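Local coordinates for protein putative Endoribonuclease L-PSP (Entamoeba histolytica, PDB 3M1X) that is of unknown function but belongs to the RutC (YjgF/L-PSP) family, whose members form trimers, and may have deaminase activity, at residues E71-Q76 / K136-E141; K97-L102 / A127-A132; S90-V95 / E117-H122. All coordinates share one frame; numbering follows the deposited sequence.

Contact 1 (E71-Q76 / K136-E141); sequences EEQSKQ and KGALVE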
loop_
_atom_site.group_PDB
_atom_site.type_symbol
_atom_site.label_atom_id
_atom_site.label_comp_id
_atom_site.label_asym_id
_atom_site.label_seq_id
_atom_site.Cartn_x
_atom_site.Cartn_y
_atom_site.Cartn_z
ATOM N N GLU A 71 19.292 12.181 3.191
ATOM C CA GLU A 71 19.265 12.394 4.632
ATOM C C GLU A 71 18.280 13.536 4.943
ATOM O O GLU A 71 17.444 13.466 5.852
ATOM C CB GLU A 71 20.612 12.708 5.157
ATOM C CG GLU A 71 21.644 11.632 5.180
ATOM C CD GLU A 71 22.362 11.399 3.813
ATOM O OE1 GLU A 71 22.110 12.116 2.848
ATOM O OE2 GLU A 71 23.261 10.521 3.836
ATOM N N GLU A 72 18.420 14.658 4.216
ATOM C CA GLU A 72 17.591 15.809 4.424
ATOM C C GLU A 72 16.120 15.552 4.159
ATOM O O GLU A 72 15.251 15.925 4.984
ATOM C CB GLU A 72 18.087 16.965 3.558
ATOM C CG GLU A 72 19.406 17.583 4.041
ATOM C CD GLU A 72 20.153 18.275 2.944
ATOM O OE1 GLU A 72 21.016 18.981 3.371
ATOM O OE2 GLU A 72 20.039 18.092 1.742
ATOM N N GLN A 73 15.835 14.883 3.063
ATOM C CA GLN A 73 14.467 14.590 2.771
ATOM C C GLN A 73 13.881 13.554 3.703
ATOM O O GLN A 73 12.703 13.676 4.056
ATOM C CB GLN A 73 14.265 14.148 1.318
ATOM C CG GLN A 73 14.533 15.270 0.330
ATOM C CD GLN A 73 14.232 14.935 -1.113
ATOM O OE1 GLN A 73 13.492 13.988 -1.396
ATOM N NE2 GLN A 73 14.834 15.705 -2.026
ATOM N N SER A 74 14.627 12.534 4.079
ATOM C CA SER A 74 14.117 11.524 5.003
ATOM C C SER A 74 13.758 12.094 6.331
ATOM O O SER A 74 12.698 11.793 6.932
ATOM C CB SER A 74 15.075 10.363 5.149
ATOM O OG SER A 74 15.299 9.676 3.959
ATOM N N LYS A 75 14.612 12.988 6.884
ATOM C CA LYS A 75 14.298 13.608 8.138
ATOM C C LYS A 75 13.058 14.430 8.028
ATOM O O LYS A 75 12.201 14.406 8.915
ATOM C CB LYS A 75 15.499 14.478 8.559
ATOM C CG LYS A 75 16.685 13.733 9.011
ATOM C CD LYS A 75 17.924 14.604 9.127
ATOM C CE LYS A 75 19.109 13.742 9.486
ATOM N NZ LYS A 75 20.256 14.715 9.860
ATOM N N GLN A 76 12.890 15.171 6.960
ATOM C CA GLN A 76 11.726 15.996 6.747
ATOM C C GLN A 76 10.455 15.163 6.623
ATOM O O GLN A 76 9.403 15.522 7.144
ATOM C CB GLN A 76 11.862 16.931 5.572
ATOM C CG GLN A 76 10.732 17.985 5.476
ATOM C CD GLN A 76 10.767 18.939 6.678
ATOM O OE1 GLN A 76 11.803 19.561 6.876
ATOM N NE2 GLN A 76 9.708 19.107 7.411
ATOM N N LYS A 136 7.239 14.691 -8.015
ATOM C CA LYS A 136 8.057 15.916 -7.811
ATOM C C LYS A 136 9.546 15.626 -7.735
ATOM O O LYS A 136 10.330 16.461 -7.296
ATOM C CB LYS A 136 7.524 16.717 -6.639
ATOM C CG LYS A 136 5.980 16.982 -6.911
ATOM C CD LYS A 136 5.261 17.617 -5.739
ATOM C CE LYS A 136 3.759 17.784 -5.984
ATOM N NZ LYS A 136 3.225 18.399 -4.728
ATOM N N GLY A 137 9.934 14.447 -8.153
ATOM C CA GLY A 137 11.286 14.064 -8.074
ATOM C C GLY A 137 11.764 13.742 -6.679
ATOM O O GLY A 137 12.959 13.682 -6.400
ATOM N N ALA A 138 10.847 13.498 -5.747
ATOM C CA ALA A 138 11.263 13.186 -4.365
ATOM C C ALA A 138 12.125 11.979 -4.301
ATOM O O ALA A 138 11.963 11.005 -5.082
ATOM C CB ALA A 138 9.946 12.942 -3.541
ATOM N N LEU A 139 12.987 11.932 -3.315
ATOM C CA LEU A 139 13.820 10.789 -3.117
ATOM C C LEU A 139 13.228 9.692 -2.222
ATOM O O LEU A 139 13.709 8.586 -2.155
ATOM C CB LEU A 139 15.142 11.229 -2.470
ATOM C CG LEU A 139 16.031 12.141 -3.322
ATOM C CD1 LEU A 139 17.275 12.433 -2.545
ATOM C CD2 LEU A 139 16.291 11.528 -4.751
ATOM N N VAL A 140 12.193 10.054 -1.464
ATOM C CA VAL A 140 11.590 9.204 -0.427
ATOM C C VAL A 140 10.189 9.694 -0.174
ATOM O O VAL A 140 9.945 10.891 -0.163
ATOM C CB VAL A 140 12.463 9.199 0.827
ATOM C CG1 VAL A 140 12.810 10.601 1.317
ATOM C CG2 VAL A 140 11.835 8.385 1.940
ATOM N N GLU A 141 9.278 8.745 0.054
ATOM C CA GLU A 141 7.908 8.990 0.374
ATOM C C GLU A 141 7.501 7.981 1.412
ATOM O O GLU A 141 7.786 6.798 1.233
ATOM C CB GLU A 141 7.078 8.852 -0.904
ATOM C CG GLU A 141 5.594 9.083 -0.722
ATOM C CD GLU A 141 4.765 8.716 -1.986
ATOM O OE1 GLU A 141 5.089 9.259 -2.944
ATOM O OE2 GLU A 141 3.890 7.845 -1.864
HETATM O O HOH W 1 11.040 13.370 -0.290
HETATM O O HOH W 2 14.521 15.443 -4.906
#
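The carboxamide of Gln73 is the flat group here, and the Leu139 side chain lies over one of its faces. The aliphatic chain of Leu139 crosses that of Gln73 at about a right angle. Leu139 CD1 lies over the face, 4.2 Å from Gln73 CD, while Leu139 CB stands beside the oxygen, 3.4 Å from Gln73 OE1. Water 1 meets OE1 from the side opposite Leu139. At the oxygen end, Leu139 N donates to Gln73 OE1 over 2.9 Å. The bond is nearly straight at 169°, with the donor tilted 18° out of the carbonyl plane. Water 1 gives OE1 a second hydrogen bond and donates its other hydrogen to Val140 O. At the nitrogen end, Gln73 NE2 donates to Gly67 O and to water 2; water 2 in turn donates to Gly137 O. The amide thus makes four hydrogen bonds, which fix which end is oxygen and which is nitrogen. Gln73 reaches across with its chain extended beyond CG. In the fold, the first turns of helix 70-87 are fastened here to the loop that leads into strand 140-146. This helix and helix 108-119 pack on one face of a mixed sheet, consistent with the YjgF/RutC (L-PSP) fold. Nearer the helix backbone, Val140 CG1 packs against Gln73 CB at 3.8 Å and Ser74 OG at 3.7 Å. It is swung between the backbone N and the carbonyl carbon of its own residue (chi1 52°), which brings this branch to the helix. The hydroxyl of Ser74 is hydrogen-bonded to Ile70 O, one turn back. Phe111 of helix 108-119 touches both Ser74 and Val140, and Leu139 also shares a backbone hydrogen bond with Ala103.

Contact 2 (K97-L102 / A127-A132); sequences KTTCLL and ACFAAA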
loop_
_atom_site.group_PDB
_atom_site.type_symbol
_atom_site.label_atom_id
_atom_site.label_comp_id
_atom_site.label_asym_id
_atom_site.label_seq_id
_atom_site.Cartn_x
_atom_site.Cartn_y
_atom_site.Cartn_z
ATOM N N LYS A 97 1.388 0.625 10.870
ATOM C CA LYS A 97 1.964 0.132 9.631
ATOM C C LYS A 97 2.439 1.318 8.842
ATOM O O LYS A 97 1.730 2.311 8.721
ATOM C CB LYS A 97 0.857 -0.639 8.839
ATOM C CG LYS A 97 1.117 -0.989 7.403
ATOM C CD LYS A 97 2.206 -2.007 7.263
ATOM C CE LYS A 97 2.358 -2.573 5.786
ATOM N NZ LYS A 97 2.537 -1.452 4.847
ATOM N N THR A 98 3.605 1.208 8.207
ATOM C CA THR A 98 4.105 2.164 7.238
ATOM C C THR A 98 4.432 1.482 5.921
ATOM O O THR A 98 4.629 0.276 5.877
ATOM C CB THR A 98 5.364 2.869 7.756
ATOM O OG1 THR A 98 6.421 1.928 7.753
ATOM C CG2 THR A 98 5.196 3.491 9.119
ATOM N N THR A 99 4.485 2.289 4.889
ATOM C CA THR A 99 5.010 1.878 3.626
ATOM C C THR A 99 6.031 2.937 3.233
ATOM O O THR A 99 5.714 4.143 3.208
ATOM C CB THR A 99 3.952 1.702 2.538
ATOM O OG1 THR A 99 2.965 0.794 3.035
ATOM C CG2 THR A 99 4.567 1.124 1.256
ATOM N N CYS A 100 7.241 2.501 2.913
ATOM C CA CYS A 100 8.410 3.357 2.686
ATOM C C CYS A 100 8.899 3.185 1.262
ATOM O O CYS A 100 9.326 2.093 0.893
ATOM C CB CYS A 100 9.505 3.004 3.685
ATOM S SG CYS A 100 9.022 3.185 5.412
ATOM N N LEU A 101 8.755 4.262 0.482
ATOM C CA LEU A 101 9.065 4.268 -0.941
ATOM C C LEU A 101 10.306 5.043 -1.181
ATOM O O LEU A 101 10.430 6.204 -0.722
ATOM C CB LEU A 101 7.916 4.876 -1.727
ATOM C CG LEU A 101 6.546 4.207 -1.628
ATOM C CD1 LEU A 101 5.763 4.599 -0.396
ATOM C CD2 LEU A 101 5.736 4.553 -2.915
ATOM N N LEU A 102 11.251 4.477 -1.888
ATOM C CA LEU A 102 12.533 5.152 -2.224
ATOM C C LEU A 102 12.650 5.358 -3.693
ATOM O O LEU A 102 12.258 4.502 -4.471
ATOM C CB LEU A 102 13.700 4.270 -1.728
ATOM C CG LEU A 102 13.754 4.085 -0.234
ATOM C CD1 LEU A 102 14.740 2.939 0.090
ATOM C CD2 LEU A 102 14.115 5.358 0.483
ATOM N N ALA A 127 6.467 -2.147 4.982
ATOM C CA ALA A 127 6.911 -2.605 3.683
ATOM C C ALA A 127 7.670 -1.519 3.014
ATOM O O ALA A 127 7.311 -0.351 3.105
ATOM C CB ALA A 127 5.738 -3.024 2.808
ATOM N N CYS A 128 8.731 -1.879 2.333
ATOM C CA CYS A 128 9.626 -0.927 1.669
ATOM C C CYS A 128 9.953 -1.412 0.263
ATOM O O CYS A 128 10.033 -2.589 -0.033
ATOM C CB CYS A 128 10.991 -0.851 2.401
ATOM S SG CYS A 128 10.919 -0.481 4.123
ATOM N N PHE A 129 10.161 -0.453 -0.623
ATOM C CA PHE A 129 10.562 -0.764 -1.990
ATOM C C PHE A 129 11.098 0.475 -2.631
ATOM O O PHE A 129 10.865 1.610 -2.192
ATOM C CB PHE A 129 9.400 -1.358 -2.825
ATOM C CG PHE A 129 8.211 -0.430 -3.032
ATOM C CD1 PHE A 129 8.074 0.317 -4.142
ATOM C CD2 PHE A 129 7.227 -0.391 -2.064
ATOM C CE1 PHE A 129 6.973 1.153 -4.306
ATOM C CE2 PHE A 129 6.153 0.424 -2.233
ATOM C CZ PHE A 129 5.997 1.154 -3.340
ATOM N N ALA A 130 11.843 0.263 -3.735
ATOM C CA ALA A 130 12.223 1.370 -4.626
ATOM C C ALA A 130 11.197 1.493 -5.728
ATOM O O ALA A 130 10.892 0.524 -6.412
ATOM C CB ALA A 130 13.627 1.226 -5.208
ATOM N N ALA A 131 10.656 2.656 -5.863
ATOM C CA ALA A 131 9.747 3.025 -7.000
ATOM C C ALA A 131 10.608 3.325 -8.210
ATOM O O ALA A 131 11.772 3.653 -8.058
ATOM C CB ALA A 131 8.909 4.262 -6.637
ATOM N N ALA A 132 10.028 3.273 -9.396
ATOM C CA ALA A 132 10.719 3.826 -10.597
ATOM C C ALA A 132 10.904 5.318 -10.436
ATOM O O ALA A 132 11.958 5.835 -10.883
ATOM C CB ALA A 132 9.887 3.482 -11.873
#
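Thr98 to Leu102 pair with Ala127 to Ala131 through five backbone hydrogen bonds. The strands run parallel, their axes 4.7 Å apart. Cys100 lies next to Cys128 and Leu102 next to Ala130. The shortest bond is Ala131 N to Leu102 O, 2.8 Å. CA-H...O contacts accompany these bonds, such as Cys128 CA to Cys100 O at 3.1 Å. Thr98 O takes a second hydrogen bond, from Lys97 NZ at 2.9 Å. The amine and Ala127 N reach that oxygen from opposite faces of its plane. The amine also salt-bridges Glu143 of the third subunit. Apolar contacts occupy both sides of the sheet. On one, Cys100 CB meets Cys128 SG at 3.8 Å. On the other, Leu101 and Phe129 lie side by side, with Leu101 CD2 tight against Phe129 CZ at 3.4 Å. Phe129 chi1 of 63°, with CG flanked by N and C, puts the ring there. Thr99 CG2 sits at the ring edge, 3.9 Å from Phe129 CE2. Phe129 also meets Phe129 of both other subunits edge-to-face, at the centre of the trimer. Cys128 N is hydrogen-bonded to a citrate ion, probably from the crystallisation liquor. The two strands are the parallel pair of a beta-alpha-beta unit, connected by helix 108-119.

Contact 3 (S90-V95 / E117-H122); sequences SSMDKV and EAFGNH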
loop_
_atom_site.group_PDB
_atom_site.type_symbol
_atom_site.label_atom_id
_atom_site.label_comp_id
_atom_site.label_asym_id
_atom_site.label_seq_id
_atom_site.Cartn_x
_atom_site.Cartn_y
_atom_site.Cartn_z
ATOM N N SER A 90 -3.401 11.502 17.023
ATOM C CA SER A 90 -2.578 10.300 17.103
ATOM C C SER A 90 -1.141 10.629 17.485
ATOM O O SER A 90 -0.884 11.732 18.030
ATOM C CB SER A 90 -2.759 9.518 15.799
ATOM O OG SER A 90 -2.126 8.256 15.872
ATOM N N SER A 91 -0.198 9.767 17.202
ATOM C CA SER A 91 1.182 9.932 17.587
ATOM C C SER A 91 2.022 8.936 16.794
ATOM O O SER A 91 1.501 7.967 16.266
ATOM C CB SER A 91 1.358 9.703 19.040
ATOM O OG SER A 91 1.181 8.316 19.336
ATOM N N MET A 92 3.327 9.137 16.793
ATOM C CA MET A 92 4.221 8.177 16.219
ATOM C C MET A 92 4.096 6.800 16.881
ATOM O O MET A 92 4.135 5.767 16.226
ATOM C CB MET A 92 5.662 8.654 16.259
ATOM C CG MET A 92 5.866 9.908 15.386
ATOM S SD MET A 92 5.884 9.536 13.610
ATOM C CE MET A 92 7.600 8.948 13.448
ATOM N N ASP A 93 3.915 6.772 18.198
ATOM C CA ASP A 93 3.774 5.503 18.915
ATOM C C ASP A 93 2.509 4.763 18.611
ATOM O O ASP A 93 2.423 3.565 18.890
ATOM C CB ASP A 93 3.792 5.725 20.450
ATOM C CG ASP A 93 5.136 5.926 21.006
ATOM O OD1 ASP A 93 6.172 5.681 20.372
ATOM O OD2 ASP A 93 5.211 6.372 22.173
ATOM N N LYS A 94 1.543 5.422 17.987
ATOM C CA LYS A 94 0.284 4.812 17.577
ATOM C C LYS A 94 0.268 4.359 16.135
ATOM O O LYS A 94 -0.759 3.914 15.628
ATOM C CB LYS A 94 -0.861 5.750 17.912
ATOM C CG LYS A 94 -1.186 5.811 19.399
ATOM C CD LYS A 94 -2.252 6.829 19.703
ATOM C CE LYS A 94 -2.611 6.839 21.209
ATOM N NZ LYS A 94 -3.693 7.796 21.506
ATOM N N VAL A 95 1.394 4.450 15.417
ATOM C CA VAL A 95 1.496 3.998 14.056
ATOM C C VAL A 95 1.485 2.476 14.032
ATOM O O VAL A 95 2.314 1.837 14.692
ATOM C CB VAL A 95 2.692 4.581 13.337
ATOM C CG1 VAL A 95 2.881 3.955 11.961
ATOM C CG2 VAL A 95 2.562 6.088 13.240
ATOM N N GLU A 117 15.347 6.332 14.082
ATOM C CA GLU A 117 15.537 7.451 15.026
ATOM C C GLU A 117 14.225 8.057 15.285
ATOM O O GLU A 117 13.885 8.399 16.401
ATOM C CB GLU A 117 16.470 8.571 14.533
ATOM C CG GLU A 117 16.813 9.726 15.572
ATOM C CD GLU A 117 15.872 10.962 15.518
ATOM O OE1 GLU A 117 14.983 11.091 14.689
ATOM O OE2 GLU A 117 15.905 11.839 16.388
ATOM N N ALA A 118 13.438 8.298 14.210
ATOM C CA ALA A 118 12.169 8.981 14.319
ATOM C C ALA A 118 11.166 8.227 15.202
ATOM O O ALA A 118 10.429 8.794 15.969
ATOM C CB ALA A 118 11.572 9.293 12.984
ATOM N N PHE A 119 11.153 6.904 15.066
ATOM C CA PHE A 119 10.209 6.060 15.840
ATOM C C PHE A 119 10.747 5.603 17.154
ATOM O O PHE A 119 9.969 5.152 18.002
ATOM C CB PHE A 119 9.794 4.807 15.006
ATOM C CG PHE A 119 8.647 5.114 14.067
ATOM C CD1 PHE A 119 7.388 5.341 14.528
ATOM C CD2 PHE A 119 8.839 5.093 12.666
ATOM C CE1 PHE A 119 6.348 5.640 13.731
ATOM C CE2 PHE A 119 7.750 5.351 11.818
ATOM C CZ PHE A 119 6.535 5.628 12.373
ATOM N N GLY A 120 12.019 5.759 17.410
ATOM C CA GLY A 120 12.583 5.321 18.722
ATOM C C GLY A 120 12.377 3.852 18.867
ATOM O O GLY A 120 12.696 3.076 17.987
ATOM N N ASN A 121 11.882 3.400 19.992
ATOM C CA ASN A 121 11.649 1.980 20.209
ATOM C C ASN A 121 10.347 1.476 19.630
ATOM O O ASN A 121 10.089 0.261 19.691
ATOM C CB ASN A 121 11.734 1.624 21.621
ATOM C CG ASN A 121 13.188 1.669 22.127
ATOM O OD1 ASN A 121 14.112 1.316 21.420
ATOM N ND2 ASN A 121 13.333 2.076 23.347
ATOM N N HIS A 122 9.520 2.305 19.047
ATOM C CA HIS A 122 8.271 1.819 18.432
ATOM C C HIS A 122 8.583 1.223 17.065
ATOM O O HIS A 122 9.318 1.779 16.288
ATOM C CB HIS A 122 7.293 2.993 18.305
ATOM C CG HIS A 122 5.968 2.538 17.773
ATOM N ND1 HIS A 122 5.239 1.585 18.422
ATOM C CD2 HIS A 122 5.299 2.842 16.637
ATOM C CE1 HIS A 122 4.138 1.341 17.726
ATOM N NE2 HIS A 122 4.150 2.097 16.636
HETATM O O HOH W 3 7.522 6.469 18.125
#
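Met92 opens the contact by laying its methyl over the Phe119 ring. Its CE is 3.6 Å from the ring centroid, 13° off the normal, so this is a CH-pi contact. Bends at chi2 and chi3 fold the chain back to reach it. SD sits obliquely, completing a Met-aromatic contact. CE also touches Ala118 CB at 4.0 Å. Asp93 follows, with its backbone against the His122 imidazole. Its carbonyl O lies over one face of the ring, 3.0 Å from His122 CE1 and offset toward the rim. Its CA approaches the same ring as a CH-pi donor. Asp93 OD1 accepts from water 3, which also donates to Phe119 O. At Val95, His122 NE2 donates to the carbonyl O over 2.7 Å, on a lone pair and within 6° of the imidazole plane. This bond and the Asp93 backbone fix how the ring is turned. The Val95 side chain packs against Phe119, CB to CE1 at 3.8 Å. Outside the pair, Leu85 and Met78 of helix 70-87 complete the apolar cluster. The second segment is a helix end, where helix 108-119 runs into a type II' beta turn, Phe119 to His122, with Gly120 at positive phi.

How the contacts relate
Contacts 1 and 2 join directly, with centres 12 Å apart. Strands 140-146 and 95-102 are neighbours in one sheet, and Glu141 O probably accepts a hydrogen bond from Leu101 N at 2.8 Å. Val140 CG2 also packs on Leu101 O, at 3.7 Å. Contact 3 lies toward the start of strand 95-102. Its centre is 18 Å from that of contact 2, yet Thr98 CG2 still touches Phe119 CZ at 4.1 Å. Contacts 1 and 3 do not touch; their nearest atoms are about 6 Å apart. The citrate about 3 Å from the Cys128 side chain in contact 2 probably comes from the crystallisation liquor, though such ions often mark a pocket. Contacts 2 and 3 both meet the third subunit.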